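Local coordinates for protein NAD nucleotidase (Haemophilus influenzae, PDB 3ZTV) that breaks down NAD to adenosine and nicotinamide riboside as a zinc-dependent periplasmic enzyme of the 5'-nucleotidase family, with maximal activity on AMP, at residues A310-T313 with G314-K318; N372-P375 with N376-G379; E547-I550 with K551-K555. All blocks are in the same frame, centred on the assembly; numbering follows the deposited sequence.

Contact 1. Residues A310-T313 with G314-K318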
loop_
_atom_site.group_PDB
_atom_site.type_symbol
_atom_site.label_atom_id
_atom_site.label_comp_id
_atom_site.label_asym_id
_atom_site.label_seq_id
_atom_site.Cartn_x
_atom_site.Cartn_y
_atom_site.Cartn_z
ATOM N N ALA A 310 -40.553 26.267 -24.875
ATOM C CA ALA A 310 -41.144 27.578 -24.613
ATOM C C ALA A 310 -41.416 27.790 -23.125
ATOM O O ALA A 310 -41.750 26.848 -22.407
ATOM C CB ALA A 310 -42.434 27.754 -25.425
ATOM N N GLU A 311 -41.296 29.032 -22.673
ATOM C CA GLU A 311 -41.561 29.370 -21.276
ATOM C C GLU A 311 -43.019 29.192 -20.881
ATOM O O GLU A 311 -43.924 29.620 -21.605
ATOM C CB GLU A 311 -41.142 30.809 -20.995
ATOM C CG GLU A 311 -39.648 31.037 -21.087
ATOM C CD GLU A 311 -38.881 30.523 -19.873
ATOM O OE1 GLU A 311 -39.511 30.165 -18.848
ATOM O OE2 GLU A 311 -37.634 30.477 -19.941
ATOM N N LEU A 312 -43.242 28.581 -19.720
ATOM C CA LEU A 312 -44.575 28.491 -19.136
ATOM C C LEU A 312 -45.123 29.890 -18.880
ATOM O O LEU A 312 -44.368 30.827 -18.628
ATOM C CB LEU A 312 -44.531 27.696 -17.828
ATOM C CG LEU A 312 -44.210 26.210 -17.973
ATOM C CD1 LEU A 312 -44.132 25.541 -16.608
ATOM C CD2 LEU A 312 -45.245 25.523 -18.854
ATOM N N THR A 313 -46.445 30.024 -18.961
ATOM C CA THR A 313 -47.116 31.302 -18.753
ATOM C C THR A 313 -48.405 31.094 -17.954
ATOM O O THR A 313 -48.870 29.970 -17.806
ATOM C CB THR A 313 -47.429 31.992 -20.107
ATOM O OG1 THR A 313 -47.952 33.302 -19.872
ATOM C CG2 THR A 313 -48.438 31.179 -20.907
ATOM N N GLY A 314 -48.961 32.182 -17.426
ATOM C CA GLY A 314 -50.234 32.129 -16.724
ATOM C C GLY A 314 -50.291 31.144 -15.569
ATOM O O GLY A 314 -49.319 30.981 -14.828
ATOM N N ASP A 315 -51.433 30.479 -15.417
ATOM C CA ASP A 315 -51.645 29.558 -14.301
ATOM C C ASP A 315 -50.672 28.378 -14.306
ATOM O O ASP A 315 -50.268 27.896 -13.244
ATOM C CB ASP A 315 -53.090 29.050 -14.269
ATOM C CG ASP A 315 -54.072 30.111 -13.811
ATOM O OD1 ASP A 315 -53.626 31.208 -13.414
ATOM O OD2 ASP A 315 -55.292 29.839 -13.837
ATOM N N GLU A 316 -50.295 27.908 -15.492
ATOM C CA GLU A 316 -49.365 26.788 -15.583
ATOM C C GLU A 316 -48.010 27.163 -14.982
ATOM O O GLU A 316 -47.384 26.352 -14.294
ATOM C CB GLU A 316 -49.203 26.289 -17.024
ATOM C CG GLU A 316 -48.688 24.849 -17.098
ATOM C CD GLU A 316 -48.435 24.362 -18.515
ATOM O OE1 GLU A 316 -48.552 25.167 -19.463
ATOM O OE2 GLU A 316 -48.111 23.164 -18.675
ATOM N N ARG A 317 -47.559 28.390 -15.226
ATOM C CA ARG A 317 -46.293 28.836 -14.652
ATOM C C ARG A 317 -46.421 28.971 -13.140
ATOM O O ARG A 317 -45.515 28.596 -12.394
ATOM C CB ARG A 317 -45.819 30.156 -15.264
ATOM C CG ARG A 317 -44.370 30.460 -14.903
ATOM C CD ARG A 317 -43.864 31.751 -15.523
ATOM N NE ARG A 317 -42.423 31.882 -15.323
ATOM C CZ ARG A 317 -41.501 31.384 -16.142
ATOM N NH1 ARG A 317 -41.859 30.717 -17.233
ATOM N NH2 ARG A 317 -40.217 31.546 -15.865
ATOM N N LYS A 318 -47.545 29.514 -12.687
ATOM C CA LYS A 318 -47.789 29.665 -11.257
ATOM C C LYS A 318 -47.772 28.317 -10.532
ATOM O O LYS A 318 -47.182 28.196 -9.454
ATOM C CB LYS A 318 -49.104 30.414 -11.013
ATOM C CG LYS A 318 -49.048 31.886 -11.404
ATOM C CD LYS A 318 -50.374 32.595 -11.138
ATOM C CE LYS A 318 -50.289 34.088 -11.444
ATOM N NZ LYS A 318 -50.103 34.372 -12.898
#

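Contact 2. Residues N372-P375 with N376-G379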
loop_
_atom_site.group_PDB
_atom_site.type_symbol
_atom_site.label_atom_id
_atom_site.label_comp_id
_atom_site.label_asym_id
_atom_site.label_seq_id
_atom_site.Cartn_x
_atom_site.Cartn_y
_atom_site.Cartn_z
ATOM N N ASN A 372 -18.340 15.215 -45.964
ATOM C CA ASN A 372 -17.074 14.486 -45.923
ATOM C C ASN A 372 -17.033 13.338 -44.921
ATOM O O ASN A 372 -15.959 12.820 -44.622
ATOM C CB ASN A 372 -15.912 15.447 -45.669
ATOM C CG ASN A 372 -15.745 16.463 -46.783
ATOM O OD1 ASN A 372 -15.278 16.132 -47.875
ATOM N ND2 ASN A 372 -16.117 17.710 -46.510
ATOM N N ARG A 373 -18.195 12.927 -44.425
ATOM C CA ARG A 373 -18.251 11.907 -43.379
ATOM C C ARG A 373 -17.613 10.586 -43.788
ATOM O O ARG A 373 -16.920 9.956 -42.986
ATOM C CB ARG A 373 -19.688 11.672 -42.920
ATOM C CG ARG A 373 -20.234 12.783 -42.046
ATOM C CD ARG A 373 -21.718 12.595 -41.800
ATOM N NE ARG A 373 -22.248 13.583 -40.867
ATOM C CZ ARG A 373 -23.524 13.640 -40.503
ATOM N NH1 ARG A 373 -24.389 12.762 -40.992
ATOM N NH2 ARG A 373 -23.935 14.569 -39.649
ATOM N N ILE A 374 -17.852 10.170 -45.028
ATOM C CA ILE A 374 -17.337 8.898 -45.533
ATOM C C ILE A 374 -16.397 9.143 -46.711
ATOM O O ILE A 374 -16.758 9.841 -47.660
ATOM C CB ILE A 374 -18.479 7.973 -45.971
ATOM C CG1 ILE A 374 -19.449 7.741 -44.808
ATOM C CG2 ILE A 374 -17.927 6.651 -46.481
ATOM C CD1 ILE A 374 -20.688 6.964 -45.186
ATOM N N PRO A 375 -15.182 8.576 -46.656
ATOM C CA PRO A 375 -14.225 8.822 -47.740
ATOM C C PRO A 375 -14.689 8.197 -49.045
ATOM O O PRO A 375 -15.376 7.175 -49.022
ATOM C CB PRO A 375 -12.953 8.113 -47.259
ATOM C CG PRO A 375 -13.147 7.906 -45.781
ATOM C CD PRO A 375 -14.615 7.720 -45.599
ATOM N N ASN A 376 -14.318 8.821 -50.163
ATOM C CA ASN A 376 -14.553 8.257 -51.493
ATOM C C ASN A 376 -16.022 8.087 -51.878
ATOM O O ASN A 376 -16.358 7.268 -52.734
ATOM C CB ASN A 376 -13.791 6.936 -51.654
ATOM C CG ASN A 376 -12.293 7.141 -51.753
ATOM O OD1 ASN A 376 -11.824 8.017 -52.484
ATOM N ND2 ASN A 376 -11.530 6.348 -51.006
ATOM N N LYS A 377 -16.896 8.862 -51.244
ATOM C CA LYS A 377 -18.295 8.912 -51.647
ATOM C C LYS A 377 -18.559 10.182 -52.451
ATOM O O LYS A 377 -17.803 11.148 -52.361
ATOM C CB LYS A 377 -19.216 8.864 -50.427
ATOM C CG LYS A 377 -19.345 7.487 -49.795
ATOM C CD LYS A 377 -19.836 6.464 -50.809
ATOM C CE LYS A 377 -20.109 5.114 -50.163
ATOM N NZ LYS A 377 -21.564 4.880 -49.931
ATOM N N ALA A 378 -19.630 10.175 -53.238
ATOM C CA ALA A 378 -20.009 11.350 -54.013
ATOM C C ALA A 378 -20.140 12.571 -53.107
ATOM O O ALA A 378 -20.798 12.516 -52.070
ATOM C CB ALA A 378 -21.313 11.097 -54.757
ATOM N N GLY A 379 -19.501 13.668 -53.500
ATOM C CA GLY A 379 -19.558 14.896 -52.730
ATOM C C GLY A 379 -18.533 14.952 -51.611
ATOM O O GLY A 379 -18.375 15.985 -50.960
HETATM O O HOH W 1 -16.249 17.415 -50.162
#

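Contact 3. Residues E547-I550 with K551-K555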
loop_
_atom_site.group_PDB
_atom_site.type_symbol
_atom_site.label_atom_id
_atom_site.label_comp_id
_atom_site.label_asym_id
_atom_site.label_seq_id
_atom_site.Cartn_x
_atom_site.Cartn_y
_atom_site.Cartn_z
ATOM N N GLU A 547 -12.268 22.146 -24.738
ATOM C CA GLU A 547 -11.060 22.414 -23.965
ATOM C C GLU A 547 -9.875 21.554 -24.428
ATOM O O GLU A 547 -8.735 22.012 -24.411
ATOM C CB GLU A 547 -11.323 22.258 -22.461
ATOM C CG GLU A 547 -12.327 23.279 -21.909
ATOM C CD GLU A 547 -11.813 24.710 -21.945
ATOM O OE1 GLU A 547 -10.588 24.906 -22.035
ATOM O OE2 GLU A 547 -12.642 25.648 -21.875
ATOM N N SER A 548 -10.147 20.330 -24.870
ATOM C CA SER A 548 -9.096 19.494 -25.459
ATOM C C SER A 548 -8.538 20.139 -26.727
ATOM O O SER A 548 -7.323 20.158 -26.961
ATOM C CB SER A 548 -9.645 18.108 -25.794
ATOM O OG SER A 548 -10.034 17.409 -24.626
ATOM N N PHE A 549 -9.434 20.685 -27.542
ATOM C CA PHE A 549 -9.026 21.360 -28.763
ATOM C C PHE A 549 -8.151 22.563 -28.444
ATOM O O PHE A 549 -7.118 22.766 -29.074
ATOM C CB PHE A 549 -10.234 21.772 -29.598
ATOM C CG PHE A 549 -9.883 22.098 -31.021
ATOM C CD1 PHE A 549 -9.254 23.289 -31.334
ATOM C CD2 PHE A 549 -10.127 21.188 -32.034
ATOM C CE1 PHE A 549 -8.909 23.583 -32.637
ATOM C CE2 PHE A 549 -9.782 21.480 -33.340
ATOM C CZ PHE A 549 -9.170 22.679 -33.637
ATOM N N ILE A 550 -8.553 23.352 -27.450
ATOM C CA ILE A 550 -7.741 24.480 -27.000
ATOM C C ILE A 550 -6.334 24.047 -26.541
ATOM O O ILE A 550 -5.336 24.666 -26.914
ATOM C CB ILE A 550 -8.464 25.275 -25.893
ATOM C CG1 ILE A 550 -9.631 26.056 -26.493
ATOM C CG2 ILE A 550 -7.505 26.204 -25.173
ATOM C CD1 ILE A 550 -10.666 26.471 -25.463
ATOM N N LYS A 551 -6.249 22.987 -25.741
ATOM C CA LYS A 551 -4.937 22.477 -25.324
ATOM C C LYS A 551 -4.067 22.090 -26.520
ATOM O O LYS A 551 -2.858 22.336 -26.537
ATOM C CB LYS A 551 -5.084 21.252 -24.427
ATOM C CG LYS A 551 -5.686 21.515 -23.074
ATOM C CD LYS A 551 -5.606 20.250 -22.237
ATOM C CE LYS A 551 -6.369 20.401 -20.939
ATOM N NZ LYS A 551 -6.266 19.170 -20.103
ATOM N N PHE A 552 -4.677 21.445 -27.506
ATOM C CA PHE A 552 -3.945 21.011 -28.690
ATOM C C PHE A 552 -3.332 22.202 -29.422
ATOM O O PHE A 552 -2.164 22.167 -29.811
ATOM C CB PHE A 552 -4.854 20.195 -29.612
ATOM C CG PHE A 552 -4.147 19.615 -30.808
ATOM C CD1 PHE A 552 -4.028 20.350 -31.973
ATOM C CD2 PHE A 552 -3.614 18.337 -30.768
ATOM C CE1 PHE A 552 -3.380 19.831 -33.078
ATOM C CE2 PHE A 552 -2.970 17.807 -31.872
ATOM C CZ PHE A 552 -2.855 18.557 -33.029
ATOM N N MET A 553 -4.111 23.263 -29.604
ATOM C CA MET A 553 -3.583 24.446 -30.269
ATOM C C MET A 553 -2.495 25.129 -29.444
ATOM O O MET A 553 -1.554 25.691 -29.998
ATOM C CB MET A 553 -4.703 25.432 -30.619
ATOM C CG MET A 553 -5.730 24.899 -31.615
ATOM S SD MET A 553 -5.014 24.334 -33.177
ATOM C CE MET A 553 -4.010 25.738 -33.659
ATOM N N LYS A 554 -2.616 25.092 -28.123
ATOM C CA LYS A 554 -1.567 25.653 -27.277
ATOM C C LYS A 554 -0.255 24.895 -27.462
ATOM O O LYS A 554 0.824 25.477 -27.363
ATOM C CB LYS A 554 -1.970 25.623 -25.803
ATOM C CG LYS A 554 -3.042 26.632 -25.419
ATOM C CD LYS A 554 -3.286 26.599 -23.916
ATOM C CE LYS A 554 -4.335 27.615 -23.492
ATOM N NZ LYS A 554 -3.818 29.006 -23.511
ATOM N N LYS A 555 -0.359 23.599 -27.734
ATOM C CA LYS A 555 0.818 22.760 -27.943
ATOM C C LYS A 555 1.365 22.949 -29.353
ATOM O O LYS A 555 2.578 22.870 -29.577
ATOM C CB LYS A 555 0.473 21.288 -27.709
ATOM C CG LYS A 555 1.679 20.357 -27.711
ATOM C CD LYS A 555 1.274 18.900 -27.511
ATOM C CE LYS A 555 0.533 18.363 -28.724
ATOM N NZ LYS A 555 0.500 16.868 -28.797
#

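Contact 1. Residues A310-T313 with G314-K318
The carboxylate oxygen OE1 of E311 is gripped by the guanidinium of R317: NH1 binds it at 2.9 Å, completing a salt bridge, while NH2 adds a weak hydrogen bond to OE1 at 3.4 Å. OE1 lies close to the guanidinium plane, at its edge, and NH1 reaches it from the anti side of a carboxylate turned 53° from the guanidinium. The backbone N of L300 also binds OE1, and OE2 is taken by Q301 NE2, so both oxygens of the carboxylate are held. R317 NH1 is shared in turn, giving a second hydrogen bond to L312 O at 2.9 Å, tilted somewhat from the carbonyl plane. The arginine chain is extended as far as NE, with CG opposite the backbone N (chi1 -167°), and a near right-angle turn of the guanidinium (chi4 88°) then sets NH1 between E311 OE1 and L312 O. Its aliphatic part runs past the backbone of L312, whose CB touches R317 CB at 3.8 Å. Farther out, L312 CD2 is 3.4 Å from E316 OE1, the two side chains crossing nearly at right angles. R317 N also bonds to T313 O at 3.3 Å. The result is a strand-to-helix junction at the protein surface, in which a first-turn arginine ties helix 314-325 back to the edge of the two-stranded antiparallel sheet of strands 301-303 and 309-311.

Contact 2. Residues N372-P375 with N376-G379
I374 and K377 lie alongside one another and point the same way, with the methyl CG2 of I374 3.7 Å from K377 CG and I374 CB 4.0 Å from that same carbon. I374 presents this methyl because CG2 stands opposite its own backbone N while CG1 sits beside the N (chi1 -57°). In K377 the chain leaves CB on the N side, and CG is the methylene that meets the isoleucine side chain; the chain bends at chi2 (-57°) and again near its end, and NZ forms a salt bridge with E478. K377 CB lies 3.8 Å from I374 O. These two residues are the ends of a type II beta turn, I374 to K377, with P375 and N376 at its corners. P375 supplies the restricted negative phi of the second position, and N376 takes the left-handed backbone conformation of the third, where asparagine is well tolerated. The side-chain ND2 of N376 bonds to F569 O on strand 567-570, and the side chains of I374 and P375 rest against F569 as well. A water links the two ends of residues 372-379: it donates to N372 OD1 at 2.8 Å and to G379 O at 2.7 Å, bridging oxygens that are themselves 4.4 Å apart. On the other end of the N372 amide, ND2 is bound by G368 O, which fixes how the amide is turned and leaves OD1 to face the water. R373, a probable substrate-binding residue, sits between N372 and the turn.

Contact 3. Residues E547-I550 with K551-K555
F549 and M553, one turn apart on the alpha-helix 545-555, lie side by side in a Met-aromatic contact. The sulfur SD of M553 is 5.0 Å from the centre of the F549 ring and 52° off the ring normal, an oblique approach, while M553 CG touches F549 CE1 at 3.6 Å. The bend of M553 at chi2 (-56°) places SD beside F549 CE1. Two further rings, F390 and F429, meet F549 edge to face.

Backbone hydrogen bonds of the i to i+4 kind run through the same stretch: K551 N to E547 O, F552 N to S548 O, M553 N to F549 O and K554 N to I550 O. Charged and polar ends turn to partners elsewhere in the fold. K551 NZ and S548 OG share the carboxylate of E398, and E547 is held by Y427 and T79.

The remaining side-chain contact is aliphatic. I550 packs on helices 76-79 and 423-429, and the extended first part of K554 runs alongside it, bringing K554 CE to 3.9 Å from I550 CG2.

Contact 3 is the buried member, a helix packed among neighbouring helices and a strand, and its chemistry is largely apolar, with polar ends taken up by partners in other elements. Contact 1 is at the surface, away from the annotated sites, and relies on a charged pair and backbone carbonyls. Contact 2, partly buried, uses a turn, an aliphatic pair and a water, and holds a probable substrate-binding residue. No two share an element: strand 309-311 with helix 314-325, a loop, and helix 545-555. Contacts 2 and 3 have centres about 27 Å apart, whereas the centre of contact 1 lies about 47 Å from that of contact 2 and 43 Å from that of contact 3.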